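Local coordinates for protein alpha-fucosidase GH29 (Fusarium graminearum, PDB 4PSR) that acts as an alpha-L-fucosidase of glycoside hydrolase family 29, probably removing alpha-1,6-linked fucose from the reducing-end N-acetylglucosamine of glycoprotein glycans, at residues Phe556-Glu561 with Ser579-Lys584; Ala550-Gly555 with Lys563-Gly568; Arg502-Phe507 with Arg540-Ser545; Leu295-Trp300 with Leu529-Leu534. All coordinates share one frame; numbering follows the deposited sequence.

Contact 1: Phe556-Glu561 with Ser579-Lys584; sequences FRFTGE and SIVVSK. With NAG (2-acetamido-2-deoxy-beta-D-glucopyranose), chain C; NAG (2-acetamido-2-deoxy-beta-D-glucopyranose), chain B; MAN (alpha-D-mannopyranose), chain D.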
# COMPACT_ATOMS: atom_id res chain seq x y z
N PHE A 556 -22.37 -10.22 -13.45
CA PHE A 556 -21.55 -9.60 -12.39
C PHE A 556 -20.20 -9.12 -12.95
O PHE A 556 -19.68 -8.07 -12.53
CB PHE A 556 -21.39 -10.70 -11.32
CG PHE A 556 -20.56 -10.36 -10.10
CD1 PHE A 556 -21.10 -9.66 -9.03
CD2 PHE A 556 -19.27 -10.87 -9.98
CE1 PHE A 556 -20.32 -9.39 -7.88
CE2 PHE A 556 -18.50 -10.62 -8.83
CZ PHE A 556 -19.03 -9.89 -7.78
N ARG A 557 -19.66 -9.85 -13.92
CA ARG A 557 -18.30 -9.61 -14.39
C ARG A 557 -18.16 -9.96 -15.88
O ARG A 557 -17.47 -10.93 -16.24
CB ARG A 557 -17.34 -10.40 -13.51
CG ARG A 557 -15.91 -9.89 -13.49
CD ARG A 557 -15.13 -10.47 -12.31
NE ARG A 557 -15.29 -9.73 -11.06
CZ ARG A 557 -15.31 -10.27 -9.84
NH1 ARG A 557 -15.22 -11.58 -9.66
NH2 ARG A 557 -15.45 -9.50 -8.76
N PHE A 558 -18.86 -9.21 -16.73
CA PHE A 558 -18.70 -9.26 -18.18
C PHE A 558 -19.11 -10.59 -18.82
O PHE A 558 -18.49 -11.05 -19.77
CB PHE A 558 -17.27 -8.85 -18.56
CG PHE A 558 -16.73 -7.77 -17.69
CD1 PHE A 558 -17.27 -6.48 -17.74
CD2 PHE A 558 -15.75 -8.04 -16.73
CE1 PHE A 558 -16.81 -5.47 -16.90
CE2 PHE A 558 -15.30 -7.04 -15.88
CZ PHE A 558 -15.85 -5.75 -15.95
N THR A 559 -20.21 -11.15 -18.31
CA THR A 559 -20.87 -12.33 -18.88
C THR A 559 -22.35 -12.00 -19.12
O THR A 559 -22.83 -10.93 -18.74
CB THR A 559 -20.75 -13.55 -17.94
OG1 THR A 559 -21.40 -13.26 -16.70
CG2 THR A 559 -19.29 -13.92 -17.68
N GLY A 560 -23.06 -12.93 -19.76
CA GLY A 560 -24.49 -12.79 -19.95
C GLY A 560 -24.83 -11.98 -21.18
O GLY A 560 -23.99 -11.80 -22.06
N GLU A 561 -26.06 -11.49 -21.25
CA GLU A 561 -26.50 -10.68 -22.37
C GLU A 561 -25.82 -9.32 -22.37
O GLU A 561 -25.59 -8.73 -21.30
CB GLU A 561 -28.03 -10.50 -22.33
CG GLU A 561 -28.80 -11.83 -22.31
CD GLU A 561 -30.30 -11.65 -22.34
OE1 GLU A 561 -30.77 -10.51 -22.55
OE2 GLU A 561 -31.02 -12.66 -22.15
N SER A 579 -22.54 -5.16 -15.11
CA SER A 579 -21.17 -4.72 -15.38
C SER A 579 -21.11 -3.96 -16.70
O SER A 579 -22.00 -4.11 -17.56
CB SER A 579 -20.19 -5.92 -15.35
OG SER A 579 -20.61 -6.98 -16.20
N ILE A 580 -20.08 -3.14 -16.87
CA ILE A 580 -19.98 -2.24 -18.02
C ILE A 580 -18.55 -2.14 -18.55
O ILE A 580 -17.62 -2.07 -17.75
CB ILE A 580 -20.45 -0.80 -17.65
CG1 ILE A 580 -21.89 -0.81 -17.10
CG2 ILE A 580 -20.31 0.14 -18.85
CD1 ILE A 580 -22.34 0.51 -16.47
N VAL A 581 -18.40 -2.14 -19.87
CA VAL A 581 -17.11 -1.90 -20.52
C VAL A 581 -17.22 -0.63 -21.33
O VAL A 581 -18.08 -0.51 -22.21
CB VAL A 581 -16.71 -3.05 -21.46
CG1 VAL A 581 -15.37 -2.77 -22.17
CG2 VAL A 581 -16.64 -4.35 -20.69
N VAL A 582 -16.36 0.34 -21.04
CA VAL A 582 -16.39 1.62 -21.72
C VAL A 582 -15.16 1.66 -22.64
O VAL A 582 -14.04 1.44 -22.18
CB VAL A 582 -16.38 2.75 -20.69
CG1 VAL A 582 -16.49 4.09 -21.38
CG2 VAL A 582 -17.54 2.54 -19.70
N SER A 583 -15.39 1.90 -23.92
CA SER A 583 -14.34 1.79 -24.94
C SER A 583 -14.31 3.02 -25.84
O SER A 583 -15.32 3.72 -26.00
CB SER A 583 -14.57 0.54 -25.80
OG SER A 583 -14.80 -0.63 -25.02
N LYS A 584 -13.15 3.29 -26.42
CA LYS A 584 -13.02 4.28 -27.46
C LYS A 584 -13.51 3.66 -28.73
O LYS A 584 -13.22 2.49 -29.03
CB LYS A 584 -11.56 4.71 -27.63
CG LYS A 584 -11.28 6.13 -27.15
CD LYS A 584 -9.81 6.51 -27.30
CE LYS A 584 -9.60 7.48 -28.45
NZ LYS A 584 -10.13 8.84 -28.16
C1 NAG C . -11.82 -12.23 -12.56
C2 NAG C . -12.83 -13.22 -13.10
C3 NAG C . -12.56 -13.49 -14.57
C4 NAG C . -12.51 -12.18 -15.35
C5 NAG C . -11.51 -11.24 -14.69
C6 NAG C . -11.43 -9.90 -15.36
C7 NAG C . -13.81 -14.80 -11.50
C8 NAG C . -13.65 -16.11 -10.81
N2 NAG C . -12.83 -14.46 -12.35
O3 NAG C . -13.58 -14.34 -15.09
O4 NAG C . -12.07 -12.46 -16.67
O5 NAG C . -11.89 -11.02 -13.32
O6 NAG C . -12.71 -9.29 -15.39
O7 NAG C . -14.77 -14.07 -11.30
C1 NAG B . -10.91 -10.14 -7.79
C2 NAG B . -10.56 -9.36 -9.03
C3 NAG B . -11.41 -9.85 -10.19
C4 NAG B . -11.27 -11.36 -10.35
C5 NAG B . -11.52 -12.06 -9.02
C6 NAG B . -11.26 -13.55 -9.06
C7 NAG B . -9.76 -7.04 -9.08
C8 NAG B . -10.09 -5.61 -8.77
N2 NAG B . -10.72 -7.93 -8.82
O3 NAG B . -10.98 -9.19 -11.38
O4 NAG B . -12.26 -11.87 -11.26
O5 NAG B . -10.64 -11.52 -8.01
O6 NAG B . -9.89 -13.82 -9.30
O7 NAG B . -8.67 -7.36 -9.53
C1 MAN D . -13.15 -8.85 -24.52
C2 MAN D . -12.75 -7.68 -25.50
C3 MAN D . -12.23 -6.45 -24.72
C4 MAN D . -13.16 -6.06 -23.55
C5 MAN D . -13.51 -7.32 -22.72
C6 MAN D . -14.55 -7.07 -21.65
O2 MAN D . -13.87 -7.24 -26.18
O3 MAN D . -12.03 -5.32 -25.58
O4 MAN D . -12.49 -5.11 -22.72
O5 MAN D . -14.03 -8.39 -23.56
O6 MAN D . -14.08 -7.67 -20.43
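S579 OG is gripped from two directions: it accepts F558 N at 2.9 Å with an N-H...O angle of 158°, and it also makes a hydrogen bond to G555 O. Both partners belong to the turn of the beta hairpin 548-553/562-565, so one serine ties the loop after strand 548-553 to strand 579-584, that strand's neighbour in the antiparallel sheet. The serine's chi1 of 52° sets OG between its own backbone N and carbonyl carbon, on the side of the turn.

Beyond this bond the contact is carried by F558. Its ring crosses the V581 side chain at about a right angle, with F558 CD1 3.7 Å from V581 CG2, while the backbone carbonyl I580 O lies at the ring edge. At the far edge, by CD2 and CE2, lies O6 of the chain C N-acetylglucosamine, 3.5 Å from F558 CE2. V581 CG2 reaches past the ring to the mannose, 3.6 Å from its C6, so strand and turn together form a surface against an N-linked glycan.

R557 extends this surface. Its guanidinium is sandwiched: F556 CE2 stands 3.1 Å above the plane on one face, offset toward the rim, and C3 of the chain B N-acetylglucosamine covers the centre of the opposite face. A salt bridge from NE to D525 helps fix its rotation. In the guanidinium plane, R557 NH1 donates to acetamido O7 of the chain C sugar at 3.0 Å, with an angle of 151° at the hydrogen.

Contact 2: Ala550-Gly555 with Lys563-Gly568; sequences ATLFSG and KELSAG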
# COMPACT_ATOMS: atom_id res chain seq x y z
N ALA A 550 -20.30 2.29 -24.86
CA ALA A 550 -20.40 1.52 -23.63
C ALA A 550 -21.11 0.22 -23.92
O ALA A 550 -22.13 0.22 -24.61
CB ALA A 550 -21.14 2.30 -22.54
N THR A 551 -20.59 -0.88 -23.40
CA THR A 551 -21.22 -2.18 -23.53
C THR A 551 -21.70 -2.61 -22.16
O THR A 551 -20.91 -2.70 -21.21
CB THR A 551 -20.23 -3.18 -24.13
OG1 THR A 551 -19.76 -2.65 -25.37
CG2 THR A 551 -20.88 -4.52 -24.38
N LEU A 552 -23.01 -2.82 -22.04
CA LEU A 552 -23.63 -3.22 -20.78
C LEU A 552 -23.77 -4.71 -20.77
O LEU A 552 -24.21 -5.29 -21.77
CB LEU A 552 -25.05 -2.64 -20.66
CG LEU A 552 -25.22 -1.15 -20.87
CD1 LEU A 552 -26.69 -0.75 -20.71
CD2 LEU A 552 -24.37 -0.42 -19.89
N PHE A 553 -23.41 -5.34 -19.66
CA PHE A 553 -23.56 -6.78 -19.48
C PHE A 553 -24.53 -7.09 -18.35
O PHE A 553 -24.51 -6.41 -17.33
CB PHE A 553 -22.21 -7.42 -19.12
CG PHE A 553 -21.24 -7.48 -20.25
CD1 PHE A 553 -20.41 -6.41 -20.53
CD2 PHE A 553 -21.14 -8.62 -21.02
CE1 PHE A 553 -19.51 -6.48 -21.56
CE2 PHE A 553 -20.23 -8.69 -22.06
CZ PHE A 553 -19.43 -7.61 -22.33
N SER A 554 -25.32 -8.15 -18.49
CA SER A 554 -26.22 -8.53 -17.40
C SER A 554 -25.50 -9.14 -16.20
O SER A 554 -25.94 -9.01 -15.06
CB SER A 554 -27.30 -9.51 -17.89
OG SER A 554 -26.74 -10.63 -18.55
N GLY A 555 -24.38 -9.81 -16.46
CA GLY A 555 -23.67 -10.53 -15.43
C GLY A 555 -22.80 -9.63 -14.56
O GLY A 555 -22.55 -8.47 -14.90
N LYS A 563 -25.32 -5.33 -24.48
CA LYS A 563 -25.93 -4.30 -25.32
C LYS A 563 -24.92 -3.18 -25.51
O LYS A 563 -24.36 -2.71 -24.53
CB LYS A 563 -27.17 -3.74 -24.63
CG LYS A 563 -27.92 -2.71 -25.44
CD LYS A 563 -29.15 -2.20 -24.71
CE LYS A 563 -30.03 -1.36 -25.64
NZ LYS A 563 -31.19 -0.75 -24.93
N GLU A 564 -24.71 -2.76 -26.75
CA GLU A 564 -23.75 -1.70 -27.05
C GLU A 564 -24.48 -0.38 -27.24
O GLU A 564 -25.50 -0.32 -27.93
CB GLU A 564 -22.96 -2.04 -28.31
CG GLU A 564 -21.57 -1.45 -28.35
CD GLU A 564 -20.80 -1.85 -29.60
OE1 GLU A 564 -20.20 -2.95 -29.61
OE2 GLU A 564 -20.80 -1.06 -30.56
N LEU A 565 -23.97 0.67 -26.61
CA LEU A 565 -24.57 2.01 -26.70
C LEU A 565 -23.55 3.02 -27.18
O LEU A 565 -22.43 3.08 -26.66
CB LEU A 565 -25.11 2.44 -25.34
CG LEU A 565 -26.19 1.55 -24.72
CD1 LEU A 565 -26.43 1.93 -23.26
CD2 LEU A 565 -27.47 1.66 -25.53
N SER A 566 -23.92 3.81 -28.17
CA SER A 566 -23.05 4.84 -28.71
C SER A 566 -23.25 6.17 -27.96
O SER A 566 -24.01 6.26 -26.98
CB SER A 566 -23.31 5.03 -30.21
OG SER A 566 -24.66 5.35 -30.46
N ALA A 567 -22.57 7.20 -28.43
CA ALA A 567 -22.58 8.50 -27.77
C ALA A 567 -23.99 9.06 -27.61
O ALA A 567 -24.80 9.01 -28.55
CB ALA A 567 -21.72 9.48 -28.53
N GLY A 568 -24.27 9.60 -26.42
CA GLY A 568 -25.56 10.20 -26.12
C GLY A 568 -26.10 9.72 -24.79
O GLY A 568 -25.45 8.97 -24.07
O HOH W 1 -19.28 -4.27 -27.65
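A550 and L565 exchange two backbone hydrogen bonds, A550 N to L565 O at 2.9 Å and L565 N to A550 O at 2.8 Å. L552 and K563 repeat the exchange two residues further on, where L552 N reaches K563 O at 2.8 Å. Between these hydrogen-bonded pairs lies the non-hydrogen-bonded pair T551/E564, whose CA atoms are 4.4 Å apart. Here the backbone contributes CA-H...O contacts, the closer being T551 CA to K563 O at 3.3 Å.

Apolar packing falls on the face that carries A550, L552, K563 and L565. Methyl CD1 of L552 meets CD1 of L565 at 3.7 Å, a diagonal contact between successive hydrogen-bonded pairs. A550 and L565 both also touch I542, which belongs to the other four-stranded sheet of this C-terminal region.

On the other face T551 and E564 make the polar contact. CG of E564 passes beside T551 OG1, and a water joins the two ends: it is 2.8 Å from T551 OG1 and donates a short bond of 2.5 Å to E564 OE1. The threonine's chi1 of -56° places OG1 beside its backbone N, on the E564 side, and a mannose touches T551 as well.

The strand segments run at 153° to each other, pair in simple antiparallel register and follow each other in the chain: a beta hairpin, with strand 562-565 as the outermost of its sheet.

Contact 3: Arg502-Phe507 with Arg540-Ser545; sequences RGAAVF and RSIRVS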
# COMPACT_ATOMS: atom_id res chain seq x y z
N ARG A 502 -13.59 11.28 -22.66
CA ARG A 502 -13.89 9.99 -23.25
C ARG A 502 -14.23 9.05 -22.13
O ARG A 502 -13.41 8.76 -21.26
CB ARG A 502 -12.69 9.43 -24.02
CG ARG A 502 -12.25 10.27 -25.21
CD ARG A 502 -13.22 10.13 -26.36
NE ARG A 502 -12.86 11.02 -27.47
CZ ARG A 502 -13.36 12.23 -27.67
NH1 ARG A 502 -14.28 12.74 -26.85
NH2 ARG A 502 -12.94 12.95 -28.70
N GLY A 503 -15.47 8.57 -22.11
CA GLY A 503 -15.95 7.79 -21.00
C GLY A 503 -17.46 7.84 -20.94
O GLY A 503 -18.13 8.04 -21.95
N ALA A 504 -18.00 7.63 -19.75
CA ALA A 504 -19.44 7.58 -19.59
C ALA A 504 -19.78 7.99 -18.17
O ALA A 504 -18.90 8.15 -17.31
CB ALA A 504 -19.96 6.19 -19.89
N ALA A 505 -21.08 8.20 -17.90
CA ALA A 505 -21.57 8.41 -16.55
C ALA A 505 -22.89 7.67 -16.40
O ALA A 505 -23.74 7.74 -17.31
CB ALA A 505 -21.74 9.92 -16.24
N VAL A 506 -23.05 6.95 -15.29
CA VAL A 506 -24.28 6.21 -15.03
C VAL A 506 -25.06 6.87 -13.90
O VAL A 506 -24.46 7.44 -13.00
CB VAL A 506 -24.02 4.72 -14.71
CG1 VAL A 506 -23.54 4.00 -15.97
CG2 VAL A 506 -22.99 4.56 -13.59
N PHE A 507 -26.39 6.81 -13.97
CA PHE A 507 -27.29 7.53 -13.06
C PHE A 507 -28.42 6.65 -12.54
O PHE A 507 -28.85 5.70 -13.20
CB PHE A 507 -27.88 8.74 -13.79
CG PHE A 507 -26.87 9.77 -14.16
CD1 PHE A 507 -26.25 9.71 -15.41
CD2 PHE A 507 -26.48 10.75 -13.27
CE1 PHE A 507 -25.30 10.63 -15.77
CE2 PHE A 507 -25.51 11.69 -13.62
CZ PHE A 507 -24.92 11.61 -14.89
N ARG A 540 -30.43 3.50 -14.09
CA ARG A 540 -31.60 3.74 -14.94
C ARG A 540 -31.31 4.60 -16.16
O ARG A 540 -32.16 4.77 -17.03
CB ARG A 540 -32.74 4.36 -14.12
CG ARG A 540 -33.37 3.42 -13.07
CD ARG A 540 -34.13 2.26 -13.69
NE ARG A 540 -34.47 2.54 -15.08
CZ ARG A 540 -35.55 3.21 -15.48
NH1 ARG A 540 -35.74 3.41 -16.78
NH2 ARG A 540 -36.42 3.69 -14.60
N SER A 541 -30.10 5.16 -16.25
CA SER A 541 -29.69 5.86 -17.45
C SER A 541 -28.16 5.94 -17.50
O SER A 541 -27.47 5.76 -16.49
CB SER A 541 -30.34 7.26 -17.57
OG SER A 541 -29.98 8.13 -16.51
N ILE A 542 -27.66 6.20 -18.70
CA ILE A 542 -26.23 6.36 -18.93
C ILE A 542 -26.02 7.42 -19.99
O ILE A 542 -26.74 7.46 -21.00
CB ILE A 542 -25.59 5.04 -19.36
CG1 ILE A 542 -24.08 5.20 -19.60
CG2 ILE A 542 -26.26 4.49 -20.61
CD1 ILE A 542 -23.36 3.88 -19.72
N ARG A 543 -25.04 8.29 -19.76
CA ARG A 543 -24.58 9.24 -20.76
C ARG A 543 -23.20 8.80 -21.25
O ARG A 543 -22.24 8.72 -20.47
CB ARG A 543 -24.49 10.65 -20.21
CG ARG A 543 -24.31 11.68 -21.30
CD ARG A 543 -24.80 13.05 -20.84
NE ARG A 543 -24.34 13.36 -19.49
CZ ARG A 543 -24.99 14.14 -18.63
NH1 ARG A 543 -24.46 14.36 -17.44
NH2 ARG A 543 -26.15 14.69 -18.96
N VAL A 544 -23.11 8.51 -22.55
CA VAL A 544 -21.88 8.04 -23.17
C VAL A 544 -21.26 9.23 -23.91
O VAL A 544 -21.93 9.93 -24.67
CB VAL A 544 -22.17 6.89 -24.15
CG1 VAL A 544 -20.89 6.47 -24.90
CG2 VAL A 544 -22.80 5.70 -23.43
N SER A 545 -19.98 9.50 -23.69
CA SER A 545 -19.35 10.63 -24.34
C SER A 545 -19.15 10.40 -25.84
O SER A 545 -19.14 9.26 -26.32
CB SER A 545 -17.98 10.91 -23.69
OG SER A 545 -18.14 11.18 -22.31
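Over one face of the R543 guanidinium lies CE1 of F507, the two planes turned 74° from each other. The nearest approach is F507 CZ to R543 NH1, 3.8 Å, with NH1 oblique to the ring. An anti chi1 (-167°) followed by a bend at chi3 carries the guanidinium to F507, and NH2 goes on to a salt bridge with E569. S541 OG is likewise oblique to the ring; it lies 3.5 Å from F507 CB and has its hydrogen-bond partners in K509 and A512.

These side chains share one face of an antiparallel pair, strands 504-507 and 541-544, in the middle of a four-stranded sheet. A505 and R543 form an antiparallel hydrogen-bonded pair, R543 N reaching A505 O at 2.8 Å. At the F507 end the register slips in a classic beta bulge: F507 O takes R540 N at 2.9 Å, an almost straight bond, and S541 N only weakly at 3.3 Å.

On the opposite face V506 CG1 packs on I542 CD1 at 3.8 Å, and that methyl also meets A504 CB. At the far end S545 N donates to G503 O at 2.9 Å, while S545 OG is held by P500 and Q499.

Contact 4: Leu295-Trp300 with Leu529-Leu534; sequences LVRPYW and LTEAGL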
# COMPACT_ATOMS: atom_id res chain seq x y z
N LEU A 295 -7.70 4.51 -11.22
CA LEU A 295 -8.51 4.31 -10.01
C LEU A 295 -9.07 2.90 -9.97
O LEU A 295 -9.86 2.51 -10.84
CB LEU A 295 -9.65 5.34 -10.00
CG LEU A 295 -10.41 5.59 -8.69
CD1 LEU A 295 -11.23 6.89 -8.78
CD2 LEU A 295 -11.32 4.45 -8.34
N VAL A 296 -8.65 2.15 -8.97
CA VAL A 296 -9.02 0.74 -8.83
C VAL A 296 -9.98 0.53 -7.67
O VAL A 296 -9.83 1.13 -6.60
CB VAL A 296 -7.72 -0.07 -8.59
CG1 VAL A 296 -7.97 -1.51 -8.14
CG2 VAL A 296 -6.84 -0.06 -9.85
N ARG A 297 -10.97 -0.33 -7.89
CA ARG A 297 -11.89 -0.76 -6.83
C ARG A 297 -11.94 -2.29 -6.89
O ARG A 297 -11.91 -2.87 -7.98
CB ARG A 297 -13.29 -0.17 -7.04
CG ARG A 297 -13.28 1.36 -7.09
CD ARG A 297 -14.68 1.95 -7.21
NE ARG A 297 -14.67 3.41 -7.15
CZ ARG A 297 -14.57 4.10 -6.02
NH1 ARG A 297 -14.47 3.48 -4.84
NH2 ARG A 297 -14.55 5.42 -6.07
N PRO A 298 -12.05 -2.95 -5.73
CA PRO A 298 -12.25 -2.35 -4.41
C PRO A 298 -10.97 -1.80 -3.80
O PRO A 298 -9.87 -1.88 -4.37
CB PRO A 298 -12.80 -3.51 -3.58
CG PRO A 298 -12.15 -4.70 -4.19
CD PRO A 298 -12.12 -4.42 -5.65
N TYR A 299 -11.14 -1.26 -2.59
CA TYR A 299 -10.04 -0.63 -1.84
C TYR A 299 -8.80 -1.51 -1.81
O TYR A 299 -8.88 -2.71 -1.55
CB TYR A 299 -10.51 -0.33 -0.40
CG TYR A 299 -9.80 0.88 0.18
CD1 TYR A 299 -10.33 2.16 0.03
CD2 TYR A 299 -8.56 0.75 0.81
CE1 TYR A 299 -9.66 3.27 0.50
CE2 TYR A 299 -7.88 1.88 1.29
CZ TYR A 299 -8.44 3.11 1.11
OH TYR A 299 -7.81 4.22 1.53
N TRP A 300 -7.64 -0.90 -2.06
CA TRP A 300 -6.37 -1.62 -2.22
C TRP A 300 -5.27 -0.86 -1.46
O TRP A 300 -5.52 0.22 -0.86
CB TRP A 300 -6.02 -1.76 -3.73
CG TRP A 300 -6.06 -0.44 -4.41
CD1 TRP A 300 -7.16 0.15 -4.94
CD2 TRP A 300 -4.99 0.51 -4.54
NE1 TRP A 300 -6.84 1.41 -5.41
CE2 TRP A 300 -5.52 1.66 -5.15
CE3 TRP A 300 -3.64 0.50 -4.19
CZ2 TRP A 300 -4.74 2.79 -5.43
CZ3 TRP A 300 -2.87 1.62 -4.45
CH2 TRP A 300 -3.43 2.76 -5.07
N LEU A 529 -18.87 -0.88 -9.29
CA LEU A 529 -19.96 0.09 -9.38
C LEU A 529 -20.60 0.26 -8.00
O LEU A 529 -20.91 1.39 -7.58
CB LEU A 529 -20.95 -0.36 -10.46
CG LEU A 529 -20.41 -0.31 -11.89
CD1 LEU A 529 -21.23 -1.24 -12.83
CD2 LEU A 529 -20.32 1.13 -12.41
N THR A 530 -20.77 -0.84 -7.28
CA THR A 530 -21.32 -0.81 -5.95
C THR A 530 -20.44 0.05 -5.04
O THR A 530 -20.94 0.93 -4.34
CB THR A 530 -21.46 -2.23 -5.37
OG1 THR A 530 -22.36 -2.98 -6.18
CG2 THR A 530 -21.98 -2.21 -3.94
N GLU A 531 -19.13 -0.20 -5.04
CA GLU A 531 -18.25 0.57 -4.15
C GLU A 531 -18.22 2.06 -4.52
O GLU A 531 -18.07 2.92 -3.65
CB GLU A 531 -16.83 -0.00 -4.13
CG GLU A 531 -16.01 0.52 -2.93
CD GLU A 531 -14.54 0.19 -3.06
OE1 GLU A 531 -13.91 0.73 -3.98
OE2 GLU A 531 -14.01 -0.60 -2.25
N ALA A 532 -18.38 2.36 -5.81
CA ALA A 532 -18.37 3.74 -6.31
C ALA A 532 -19.65 4.46 -5.95
O ALA A 532 -19.73 5.68 -6.13
CB ALA A 532 -18.19 3.74 -7.81
N GLY A 533 -20.65 3.73 -5.47
CA GLY A 533 -21.85 4.32 -4.90
C GLY A 533 -23.13 4.08 -5.68
O GLY A 533 -24.14 4.73 -5.38
N LEU A 534 -23.11 3.20 -6.68
CA LEU A 534 -24.33 2.88 -7.43
C LEU A 534 -24.34 1.41 -7.82
O LEU A 534 -23.69 1.00 -8.78
CB LEU A 534 -24.46 3.77 -8.66
CG LEU A 534 -25.74 3.68 -9.49
CD1 LEU A 534 -26.98 3.94 -8.63
CD2 LEU A 534 -25.68 4.69 -10.65
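A salt bridge between R297 and E531, reinforced by a hydrogen bond from a backbone N-H to the same carboxylate, joins the loop leading into barrel strand 300-305 to the last turn of helix 526-532 in the C-terminal region. The two carboxylate oxygens of E531 divide the work. OE1 receives R297 NH1 at 2.9 Å on its anti side, 30° out of the carboxylate plane; OE1 itself lies at the guanidinium edge, close to its plane, with the two planes 81° apart. OE2 takes Y299 N at 3.0 Å through its syn lone pair.

Each oxygen has a further partner: R25 forms a salt bridge to OE2, and N336 bonds OE1. Such donors would probably favour the ionised carboxylate. The cis peptide before P298 shapes the loop here, and P298 CA comes within 3.3 Å of E531 OE2.

Over the guanidinium, A532 CA sits 3.8 Å above the centre of one face; A532 CB is 3.6 Å from R297 NE. The helix then ends in a Schellman motif, G533 having positive phi and L534 N bonding back to L529 O at 3.0 Å.

On the barrel side Y299 packs against helix 22-27, while A532 and L534 touch V517 of strand 516-519.

In the fold
From the N terminus, contact 4 opens first, at 295-300 in the catalytic barrel, and closes 229 residues later at helix 526-532. Contact 3 opens at 502-507 before that closure and closes at 540-545 after it, so the two cross, and L534 packs on V506 and F507. Contacts 2 and 1 both open after contact 3 has closed, and they cross each other: 550-555 meets 563-568 across the hairpin, while 556-561 from its turn waits for the C-terminal strand 579-584. Contacts 1 and 2 share one four-stranded sheet; G568, at the end of contact 2, already pairs with V544 in the sheet of contact 3, and L565 packs on I542 between the two sheets. Contact 4 anchors this region to the barrel.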